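Local coordinates for protein beta-xylosidase (Uncultured organism, PDB 4MLG) that probably hydrolyses xylo-oligosaccharides to release xylose, as a calcium-binding beta-propeller enzyme of glycoside hydrolase family 43, at residues 203-206 / 210-213; 163-168 / 197-202; 217-222 / 258-263; 138-143 / 148-153. All coordinates share one frame; numbering follows the deposited sequence.

Contact 1: 203-206 / 210-213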
# COMPACT_ATOMS: atom_id res chain seq x y z
N MET A 203 -5.18 -19.87 12.93
CA MET A 203 -4.48 -20.30 14.13
C MET A 203 -3.86 -21.69 13.98
O MET A 203 -4.55 -22.66 13.66
CB MET A 203 -5.43 -20.28 15.33
CG MET A 203 -6.13 -18.95 15.54
SD MET A 203 -7.31 -18.98 16.90
CE MET A 203 -6.22 -19.12 18.31
N ILE A 204 -2.55 -21.76 14.19
CA ILE A 204 -1.86 -23.04 14.25
C ILE A 204 -1.52 -23.35 15.70
O ILE A 204 -0.88 -22.54 16.38
CB ILE A 204 -0.59 -23.05 13.38
CG1 ILE A 204 -0.91 -22.54 11.97
CG2 ILE A 204 -0.00 -24.45 13.31
CD1 ILE A 204 0.27 -22.57 11.03
N LEU A 205 -1.96 -24.50 16.19
CA LEU A 205 -1.89 -24.80 17.62
C LEU A 205 -0.95 -25.95 17.98
O LEU A 205 -0.41 -26.63 17.11
CB LEU A 205 -3.29 -25.13 18.15
CG LEU A 205 -4.40 -24.10 17.89
CD1 LEU A 205 -5.70 -24.56 18.52
CD2 LEU A 205 -3.99 -22.74 18.40
N ASP A 206 -0.77 -26.14 19.28
CA ASP A 206 -0.04 -27.28 19.83
C ASP A 206 -0.89 -28.53 19.72
O ASP A 206 -1.97 -28.52 19.12
CB ASP A 206 0.26 -27.06 21.32
CG ASP A 206 1.46 -26.18 21.55
OD1 ASP A 206 2.42 -26.25 20.75
OD2 ASP A 206 1.46 -25.42 22.54
N LYS A 210 -2.74 -25.00 22.10
CA LYS A 210 -2.18 -23.68 22.39
C LYS A 210 -1.45 -23.13 21.16
O LYS A 210 -0.76 -23.86 20.46
CB LYS A 210 -1.22 -23.75 23.58
CG LYS A 210 -0.58 -22.43 23.95
CD LYS A 210 0.35 -22.59 25.15
CE LYS A 210 1.03 -21.27 25.49
NZ LYS A 210 0.05 -20.21 25.82
N LEU A 211 -1.62 -21.83 20.91
CA LEU A 211 -0.96 -21.16 19.79
C LEU A 211 0.55 -21.34 19.84
O LEU A 211 1.17 -21.16 20.89
CB LEU A 211 -1.29 -19.66 19.80
CG LEU A 211 -2.61 -19.21 19.18
CD1 LEU A 211 -2.89 -17.76 19.53
CD2 LEU A 211 -2.56 -19.39 17.67
N LEU A 212 1.13 -21.71 18.71
CA LEU A 212 2.58 -21.89 18.62
C LEU A 212 3.32 -20.60 18.96
O LEU A 212 2.96 -19.53 18.48
CB LEU A 212 2.98 -22.38 17.22
CG LEU A 212 2.59 -23.81 16.85
CD1 LEU A 212 2.98 -24.11 15.42
CD2 LEU A 212 3.24 -24.80 17.80
N SER A 213 4.34 -20.73 19.81
CA SER A 213 5.11 -19.58 20.24
C SER A 213 6.09 -19.12 19.17
O SER A 213 6.32 -19.82 18.18
CB SER A 213 5.86 -19.90 21.54
OG SER A 213 6.69 -21.03 21.38
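At the end of strand 200-205 the chain turns back on itself, and the two arms are joined by a single beta bridge, Leu205 facing Leu211 with their CA atoms 4.3 Å apart. One backbone bond lies on each side of that pair. Leu212 N donates to Ile204 O in a nearly straight bond (3.2 Å, 167°), while Asp206 N reaches Lys210 O in a more bent bond, the donor tilted from the carbonyl plane.

Apolar groups fill in round the bridge. With chi3 at 69°, the Met203 chain folds so that CE sits 3.7 Å from Leu211 CG, the two side chains crossing at about a right angle; Leu205 CD2 meets Leu211 CD2. Deeper in, Ile204 CG2 lies 3.7 Å from Leu212 CD1, and Ile204 packs against Phe221 and Phe236.

Asp206 runs side by side with the start of the Lys210 chain, yet what its OD2 touches is Lys210 CB, at 3.3 Å. The Lys210 ammonium stays away, NZ being 6.3 Å from Asp206 OD2. Asp206 OD1 forms a salt bridge with Arg219. The carboxylate is paired by the loop farther along the chain, and the reversal itself probably rests on backbone bonds and aliphatic packing.

Contact 2: 163-168 / 197-202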
# COMPACT_ATOMS: atom_id res chain seq x y z
N ARG A 163 -0.63 -5.82 11.80
CA ARG A 163 -1.41 -6.44 12.86
C ARG A 163 -2.89 -6.26 12.52
O ARG A 163 -3.36 -5.14 12.37
CB ARG A 163 -1.10 -5.82 14.22
CG ARG A 163 0.21 -6.28 14.84
CD ARG A 163 0.32 -7.79 14.87
NE ARG A 163 1.49 -8.26 15.61
CZ ARG A 163 2.72 -8.34 15.10
NH1 ARG A 163 2.94 -7.98 13.84
NH2 ARG A 163 3.72 -8.77 15.85
N ASN A 164 -3.59 -7.38 12.39
CA ASN A 164 -5.00 -7.39 11.99
C ASN A 164 -5.22 -6.65 10.67
O ASN A 164 -6.07 -5.76 10.59
CB ASN A 164 -5.88 -6.81 13.10
CG ASN A 164 -5.75 -7.57 14.40
OD1 ASN A 164 -5.50 -6.98 15.45
ND2 ASN A 164 -5.92 -8.89 14.34
N ASN A 165 -4.43 -7.02 9.67
CA ASN A 165 -4.50 -6.44 8.33
C ASN A 165 -4.11 -4.96 8.24
O ASN A 165 -4.11 -4.37 7.16
CB ASN A 165 -5.88 -6.67 7.70
CG ASN A 165 -6.31 -8.12 7.75
OD1 ASN A 165 -5.51 -9.03 7.55
ND2 ASN A 165 -7.59 -8.34 8.02
N LYS A 166 -3.77 -4.36 9.38
CA LYS A 166 -3.40 -2.94 9.42
C LYS A 166 -1.90 -2.77 9.62
O LYS A 166 -1.33 -3.30 10.57
CB LYS A 166 -4.17 -2.22 10.53
CG LYS A 166 -5.68 -2.42 10.49
CD LYS A 166 -6.25 -2.03 9.13
CE LYS A 166 -7.74 -2.32 9.06
NZ LYS A 166 -8.30 -2.00 7.72
N ALA A 167 -1.27 -2.00 8.73
CA ALA A 167 0.17 -1.77 8.80
C ALA A 167 0.57 -1.06 10.08
O ALA A 167 -0.12 -0.15 10.54
CB ALA A 167 0.63 -0.99 7.58
N LEU A 168 1.71 -1.46 10.64
CA LEU A 168 2.23 -0.82 11.84
C LEU A 168 3.16 0.33 11.47
O LEU A 168 3.74 0.34 10.38
CB LEU A 168 2.99 -1.84 12.70
CG LEU A 168 2.17 -2.96 13.35
CD1 LEU A 168 3.09 -3.99 13.98
CD2 LEU A 168 1.23 -2.38 14.39
N GLU A 197 -14.28 -10.65 2.26
CA GLU A 197 -14.31 -10.31 3.68
C GLU A 197 -12.93 -9.85 4.13
O GLU A 197 -12.01 -9.74 3.32
CB GLU A 197 -14.73 -11.53 4.51
CG GLU A 197 -13.75 -12.69 4.39
CD GLU A 197 -14.12 -13.86 5.27
OE1 GLU A 197 -15.19 -13.81 5.92
OE2 GLU A 197 -13.35 -14.85 5.31
N GLU A 198 -12.79 -9.58 5.42
CA GLU A 198 -11.49 -9.23 5.98
C GLU A 198 -10.71 -10.49 6.32
O GLU A 198 -11.26 -11.42 6.91
CB GLU A 198 -11.64 -8.36 7.23
CG GLU A 198 -12.19 -6.97 6.97
CD GLU A 198 -11.92 -6.02 8.13
OE1 GLU A 198 -10.75 -5.93 8.56
OE2 GLU A 198 -12.88 -5.38 8.61
N PRO A 199 -9.43 -10.53 5.95
CA PRO A 199 -8.54 -11.65 6.29
C PRO A 199 -8.43 -11.82 7.80
O PRO A 199 -8.62 -10.86 8.55
CB PRO A 199 -7.20 -11.22 5.71
CG PRO A 199 -7.54 -10.29 4.60
CD PRO A 199 -8.76 -9.55 5.08
N ARG A 200 -8.14 -13.04 8.25
CA ARG A 200 -8.03 -13.32 9.67
C ARG A 200 -6.96 -14.37 9.95
O ARG A 200 -6.51 -15.06 9.04
CB ARG A 200 -9.38 -13.77 10.24
CG ARG A 200 -10.10 -14.79 9.37
CD ARG A 200 -11.48 -15.11 9.93
NE ARG A 200 -12.52 -14.99 8.92
CZ ARG A 200 -13.80 -15.28 9.12
NH1 ARG A 200 -14.21 -15.71 10.31
NH2 ARG A 200 -14.68 -15.15 8.14
N ASP A 201 -6.55 -14.47 11.21
CA ASP A 201 -5.55 -15.44 11.62
C ASP A 201 -6.01 -16.87 11.37
O ASP A 201 -7.11 -17.26 11.76
CB ASP A 201 -5.20 -15.27 13.10
CG ASP A 201 -4.36 -14.04 13.37
OD1 ASP A 201 -3.59 -13.64 12.47
OD2 ASP A 201 -4.46 -13.48 14.48
N LEU A 202 -5.16 -17.66 10.71
CA LEU A 202 -5.36 -19.10 10.64
C LEU A 202 -4.54 -19.70 11.77
O LEU A 202 -3.36 -19.99 11.61
CB LEU A 202 -4.88 -19.66 9.31
CG LEU A 202 -5.18 -21.15 9.12
CD1 LEU A 202 -6.66 -21.37 8.82
CD2 LEU A 202 -4.31 -21.77 8.04
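Asn165, at the tip of a hairpin turn, sets its amide against Pro199, and this one side chain carries the close part of the contact. Asn165 ND2 donates to Pro199 O at 2.8 Å, almost straight at 167°. The acceptor lies in the plane of the amide, whereas the donor stands above the carbonyl plane of Pro199 and off its lone pairs. The amide also lies obliquely across the pyrrolidine ring: Asn165 OD1 is 3.3 Å from Pro199 CB, and Asn165 ND2 is 3.4 Å from Pro199 CD. Since Asn165 OD1 also bonds the hydroxyl of Tyr133, both ends of the amide are held and its rotation is fixed. With an alanine here, Pro199 O and the Tyr133 hydroxyl would probably each be left without this amide mate, and a gap would open over the proline ring.

Farther out, the two segments meet far more loosely. The exposed Glu198 keeps OE1 4.0 Å from Asn165 ND2 without bonding it, and 4.7 Å from Lys166 NZ. The second subunit closes over that lysine, which bonds its Gln104 O, and Asn165 O accepts from Asn105 of the same neighbour.

Arg163 to Lys166 form a type I' turn, the classic closure of a two-residue beta hairpin; asparagine suits the positive phi angles at its two central positions, Asn164 and Asn165.

Contact 3: 217-222 / 258-263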
# COMPACT_ATOMS: atom_id res chain seq x y z
N THR A 217 10.66 -22.17 16.57
CA THR A 217 10.96 -21.96 15.15
C THR A 217 10.95 -23.23 14.31
O THR A 217 11.09 -23.18 13.09
CB THR A 217 12.31 -21.24 14.96
OG1 THR A 217 13.37 -22.05 15.48
CG2 THR A 217 12.30 -19.89 15.67
N LYS A 218 10.79 -24.38 14.96
CA LYS A 218 10.75 -25.65 14.25
C LYS A 218 9.32 -26.04 13.86
O LYS A 218 9.11 -26.98 13.10
CB LYS A 218 11.42 -26.76 15.07
CG LYS A 218 12.87 -27.00 14.69
CD LYS A 218 13.57 -27.93 15.66
CE LYS A 218 14.09 -27.18 16.88
NZ LYS A 218 14.96 -28.04 17.73
N ARG A 219 8.35 -25.30 14.39
CA ARG A 219 6.94 -25.58 14.13
C ARG A 219 6.19 -24.31 13.72
O ARG A 219 5.18 -24.37 13.02
CB ARG A 219 6.29 -26.20 15.36
CG ARG A 219 6.90 -27.53 15.78
CD ARG A 219 6.78 -27.74 17.28
NE ARG A 219 5.44 -28.15 17.69
CZ ARG A 219 5.00 -28.12 18.94
NH1 ARG A 219 5.79 -27.67 19.91
NH2 ARG A 219 3.77 -28.52 19.23
N ARG A 220 6.71 -23.16 14.16
CA ARG A 220 6.11 -21.86 13.86
C ARG A 220 6.03 -21.59 12.36
O ARG A 220 6.94 -21.93 11.61
CB ARG A 220 6.91 -20.75 14.56
CG ARG A 220 6.79 -19.38 13.94
CD ARG A 220 8.16 -18.81 13.59
NE ARG A 220 8.87 -19.65 12.64
CZ ARG A 220 10.09 -19.40 12.18
NH1 ARG A 220 10.75 -18.33 12.60
NH2 ARG A 220 10.66 -20.23 11.32
N PHE A 221 4.93 -20.97 11.93
CA PHE A 221 4.75 -20.62 10.52
C PHE A 221 5.76 -19.57 10.07
O PHE A 221 5.99 -18.58 10.77
CB PHE A 221 3.33 -20.13 10.27
CG PHE A 221 3.10 -19.66 8.86
CD1 PHE A 221 2.83 -20.58 7.85
CD2 PHE A 221 3.15 -18.31 8.54
CE1 PHE A 221 2.61 -20.15 6.55
CE2 PHE A 221 2.93 -17.88 7.24
CZ PHE A 221 2.67 -18.81 6.24
N PHE A 222 6.33 -19.78 8.89
CA PHE A 222 7.24 -18.81 8.29
C PHE A 222 6.71 -18.34 6.94
O PHE A 222 6.53 -17.15 6.72
CB PHE A 222 8.65 -19.40 8.14
CG PHE A 222 9.70 -18.39 7.75
CD1 PHE A 222 10.41 -17.70 8.73
CD2 PHE A 222 9.98 -18.13 6.42
CE1 PHE A 222 11.37 -16.77 8.38
CE2 PHE A 222 10.94 -17.20 6.06
CZ PHE A 222 11.64 -16.52 7.04
N PHE A 258 -5.82 -25.00 13.14
CA PHE A 258 -5.14 -26.22 12.70
C PHE A 258 -4.12 -26.68 13.73
O PHE A 258 -3.30 -25.89 14.20
CB PHE A 258 -4.47 -26.00 11.34
CG PHE A 258 -5.41 -26.12 10.17
CD1 PHE A 258 -5.36 -27.23 9.35
CD2 PHE A 258 -6.34 -25.13 9.91
CE1 PHE A 258 -6.22 -27.35 8.28
CE2 PHE A 258 -7.21 -25.25 8.84
CZ PHE A 258 -7.15 -26.36 8.03
N THR A 259 -4.18 -27.96 14.07
CA THR A 259 -3.27 -28.54 15.05
C THR A 259 -2.06 -29.17 14.38
O THR A 259 -2.20 -30.03 13.51
CB THR A 259 -3.98 -29.59 15.92
OG1 THR A 259 -4.89 -28.94 16.82
CG2 THR A 259 -2.98 -30.40 16.72
N TYR A 260 -0.87 -28.72 14.78
CA TYR A 260 0.39 -29.27 14.27
C TYR A 260 0.45 -30.79 14.39
O TYR A 260 -0.03 -31.36 15.37
CB TYR A 260 1.58 -28.65 15.02
CG TYR A 260 2.91 -29.31 14.72
CD1 TYR A 260 3.67 -28.91 13.62
CD2 TYR A 260 3.42 -30.31 15.53
CE1 TYR A 260 4.89 -29.51 13.34
CE2 TYR A 260 4.63 -30.91 15.26
CZ TYR A 260 5.37 -30.51 14.17
OH TYR A 260 6.58 -31.10 13.90
N ARG A 261 1.03 -31.43 13.38
CA ARG A 261 1.12 -32.89 13.36
C ARG A 261 2.56 -33.39 13.28
O ARG A 261 2.98 -34.18 14.12
CB ARG A 261 0.29 -33.45 12.20
CG ARG A 261 -1.20 -33.36 12.43
CD ARG A 261 -1.62 -34.26 13.58
NE ARG A 261 -2.96 -33.95 14.07
CZ ARG A 261 -3.27 -33.79 15.35
NH1 ARG A 261 -2.33 -33.91 16.28
NH2 ARG A 261 -4.51 -33.51 15.71
N GLY A 262 3.30 -32.94 12.28
CA GLY A 262 4.67 -33.39 12.11
C GLY A 262 5.43 -32.71 10.99
O GLY A 262 5.16 -31.56 10.63
N VAL A 263 6.40 -33.43 10.43
CA VAL A 263 7.26 -32.90 9.38
C VAL A 263 7.08 -33.67 8.09
O VAL A 263 7.16 -34.90 8.08
CB VAL A 263 8.75 -32.95 9.80
CG1 VAL A 263 9.65 -32.48 8.67
CG2 VAL A 263 8.98 -32.13 11.06
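Arg219 and Tyr260 make this surface contact by themselves, each starting out from its backbone toward the other.

The first kind of interaction is CH-pi. The aliphatic part of Arg219 crosses the tyrosine at about a right angle and lays its CG over the ring face, 3.9 Å from the centroid of the Tyr260 ring. The opposite face is taken by Gly262 N, 3.7 Å above the plane and nearer the ring's margin than its centre, which leaves the ring between a side chain and its own strand. Tyr260 can stand out to meet the loop because its CG is anti to the backbone N (chi1 171°).

Next come the van der Waals contacts of the polar end. A bend at chi3 (77°) turns the Arg219 chain past CD, and NE comes over the same ring face, 3.7 Å from Tyr260 CD2. The guanidinium does not lie flat on the ring: the two planes stand 67° apart, and Tyr260 CD2 sits near the plane of the guanidinium, at its edge.

Charge pairing is met elsewhere. Arg219 NH1 forms a salt bridge with Asp216 and NH2 another with Asp206, while its backbone O accepts from the Tyr238 hydroxyl; Tyr238 also packs on Tyr260.

The labour is divided: CG and NE supply the ring contact, and the carboxylates of Asp216 and Asp206 probably orient the cation. Its formal charge is therefore probably met mainly by them, while the tyrosine face offers packing to CG and NE.

Contact 4: 138-143 / 148-153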
# COMPACT_ATOMS: atom_id res chain seq x y z
N CYS A 138 -2.00 -18.85 -1.48
CA CYS A 138 -2.46 -20.18 -1.85
C CYS A 138 -3.97 -20.15 -2.01
O CYS A 138 -4.69 -19.75 -1.09
CB CYS A 138 -2.07 -21.20 -0.78
SG CYS A 138 -2.92 -22.78 -0.91
N ILE A 139 -4.47 -20.55 -3.18
CA ILE A 139 -5.90 -20.49 -3.44
C ILE A 139 -6.54 -21.87 -3.36
O ILE A 139 -6.23 -22.76 -4.15
CB ILE A 139 -6.21 -19.87 -4.80
CG1 ILE A 139 -5.30 -18.66 -5.05
CG2 ILE A 139 -7.67 -19.46 -4.87
CD1 ILE A 139 -5.50 -17.53 -4.06
N TRP A 140 -7.45 -22.04 -2.40
CA TRP A 140 -8.04 -23.34 -2.12
C TRP A 140 -9.53 -23.41 -2.46
O TRP A 140 -10.35 -22.74 -1.84
CB TRP A 140 -7.82 -23.71 -0.65
CG TRP A 140 -8.61 -24.89 -0.20
CD1 TRP A 140 -9.60 -24.91 0.73
CD2 TRP A 140 -8.48 -26.24 -0.67
NE1 TRP A 140 -10.10 -26.18 0.88
CE2 TRP A 140 -9.43 -27.02 0.03
CE3 TRP A 140 -7.66 -26.86 -1.62
CZ2 TRP A 140 -9.57 -28.39 -0.19
CZ3 TRP A 140 -7.80 -28.22 -1.83
CH2 TRP A 140 -8.75 -28.97 -1.12
N PRO A 141 -9.88 -24.23 -3.47
CA PRO A 141 -11.27 -24.48 -3.84
C PRO A 141 -11.94 -25.43 -2.85
O PRO A 141 -11.92 -26.64 -3.05
CB PRO A 141 -11.16 -25.16 -5.21
CG PRO A 141 -9.74 -24.94 -5.66
CD PRO A 141 -8.94 -24.87 -4.40
N ASP A 142 -12.51 -24.87 -1.79
CA ASP A 142 -13.12 -25.68 -0.73
C ASP A 142 -14.39 -26.37 -1.21
O ASP A 142 -14.99 -25.98 -2.21
CB ASP A 142 -13.42 -24.81 0.49
CG ASP A 142 -13.76 -25.63 1.72
OD1 ASP A 142 -12.84 -25.92 2.51
OD2 ASP A 142 -14.95 -25.98 1.89
N LYS A 143 -14.80 -27.40 -0.48
CA LYS A 143 -15.98 -28.19 -0.82
C LYS A 143 -17.28 -27.41 -0.65
O LYS A 143 -18.32 -27.82 -1.16
CB LYS A 143 -16.02 -29.47 0.02
CG LYS A 143 -15.96 -29.22 1.52
CD LYS A 143 -16.03 -30.53 2.29
CE LYS A 143 -15.98 -30.30 3.79
NZ LYS A 143 -16.08 -31.57 4.56
N TYR A 148 -10.85 -19.96 -1.13
CA TYR A 148 -10.15 -19.30 -0.04
C TYR A 148 -8.68 -19.04 -0.37
O TYR A 148 -8.02 -19.87 -1.00
CB TYR A 148 -10.26 -20.12 1.25
CG TYR A 148 -11.68 -20.34 1.73
CD1 TYR A 148 -12.27 -19.48 2.64
CD2 TYR A 148 -12.43 -21.41 1.26
CE1 TYR A 148 -13.56 -19.68 3.08
CE2 TYR A 148 -13.73 -21.62 1.69
CZ TYR A 148 -14.29 -20.75 2.60
OH TYR A 148 -15.58 -20.95 3.03
N MET A 149 -8.17 -17.89 0.05
CA MET A 149 -6.76 -17.56 -0.12
C MET A 149 -6.01 -17.66 1.20
O MET A 149 -6.44 -17.10 2.21
CB MET A 149 -6.57 -16.16 -0.70
CG MET A 149 -5.12 -15.68 -0.67
SD MET A 149 -4.86 -13.95 -1.14
CE MET A 149 -5.17 -14.03 -2.91
N TYR A 150 -4.89 -18.38 1.19
CA TYR A 150 -4.01 -18.44 2.35
C TYR A 150 -2.69 -17.77 2.00
O TYR A 150 -2.01 -18.19 1.06
CB TYR A 150 -3.78 -19.89 2.78
CG TYR A 150 -5.06 -20.62 3.13
CD1 TYR A 150 -5.53 -20.65 4.44
CD2 TYR A 150 -5.80 -21.28 2.15
CE1 TYR A 150 -6.69 -21.32 4.76
CE2 TYR A 150 -6.96 -21.94 2.46
CZ TYR A 150 -7.41 -21.96 3.77
OH TYR A 150 -8.57 -22.62 4.08
N PHE A 151 -2.34 -16.73 2.75
CA PHE A 151 -1.11 -16.00 2.47
C PHE A 151 -0.36 -15.63 3.74
O PHE A 151 -0.84 -15.88 4.85
CB PHE A 151 -1.41 -14.74 1.64
CG PHE A 151 -2.21 -13.70 2.37
CD1 PHE A 151 -1.59 -12.66 3.03
CD2 PHE A 151 -3.59 -13.76 2.38
CE1 PHE A 151 -2.33 -11.70 3.70
CE2 PHE A 151 -4.34 -12.80 3.04
CZ PHE A 151 -3.70 -11.77 3.70
N GLY A 152 0.81 -15.03 3.57
CA GLY A 152 1.65 -14.64 4.69
C GLY A 152 3.09 -15.11 4.50
O GLY A 152 3.35 -16.10 3.82
N GLY A 153 4.02 -14.38 5.11
CA GLY A 153 5.43 -14.73 5.03
C GLY A 153 6.28 -13.82 5.90
O GLY A 153 6.22 -12.60 5.78
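Ile139 CD1 meets Met149 CE at 3.7 Å, the side chains crossing at a slant on one face of a strand pair, where Tyr98 packs on both. On the other face Trp140 and Tyr150 run side by side, and Trp140 CB lies in the plane of the Tyr150 ring, 3.7 Å from its CE2 edge.

Strands 138-141 and 148-151 are the arms of an antiparallel beta hairpin, part of the propeller. Trp140 and Tyr148 form a hydrogen-bonded pair: Trp140 N to Tyr148 O is nearly straight (173°), and Tyr148 N returns a bond to Trp140 O at 2.9 Å. Cys138 and Tyr150 form a second, the bond from Cys138 N being weak.

Toward the turn, Asp142 CB abuts the edge of the Tyr148 ring, 3.4 Å from CE2. The Trp140 indole, swung away from its backbone N (chi1 169°), brings NE1 within 3.2 Å of Asp142 OD1, on the anti side and tilted out of the carboxylate plane. A valine in place of Trp140 would probably leave Asp142 OD1 without its indole donor and open a gap beside Met227 and Tyr229. The same OD1 bonds the Tyr234 hydroxyl, while Tyr148 OH reaches Asp144 and Tyr150 OH reaches Pro254 O.

All four contacts reach the same mixed sheet, but at different depths. Contact 4 is the most central: the side chain of Cys138 is about 5 Å from the calcium ion, near it but not one of its site residues, Asp85 and His274. Contacts 1 and 2 share strand 200-205, their centres about 17 Å apart. Contacts 1 and 3 are nearer neighbours, with centres about 8 Å apart, and a probable hydrogen bond joins Met203 O to Phe258 N at 2.7 Å. Leu202 of contact 2 packs on both Tyr150 of contact 4 and Phe258 of contact 3, while Phe221 CZ of contact 3 lies 3.7 Å from Gly152 O of contact 4.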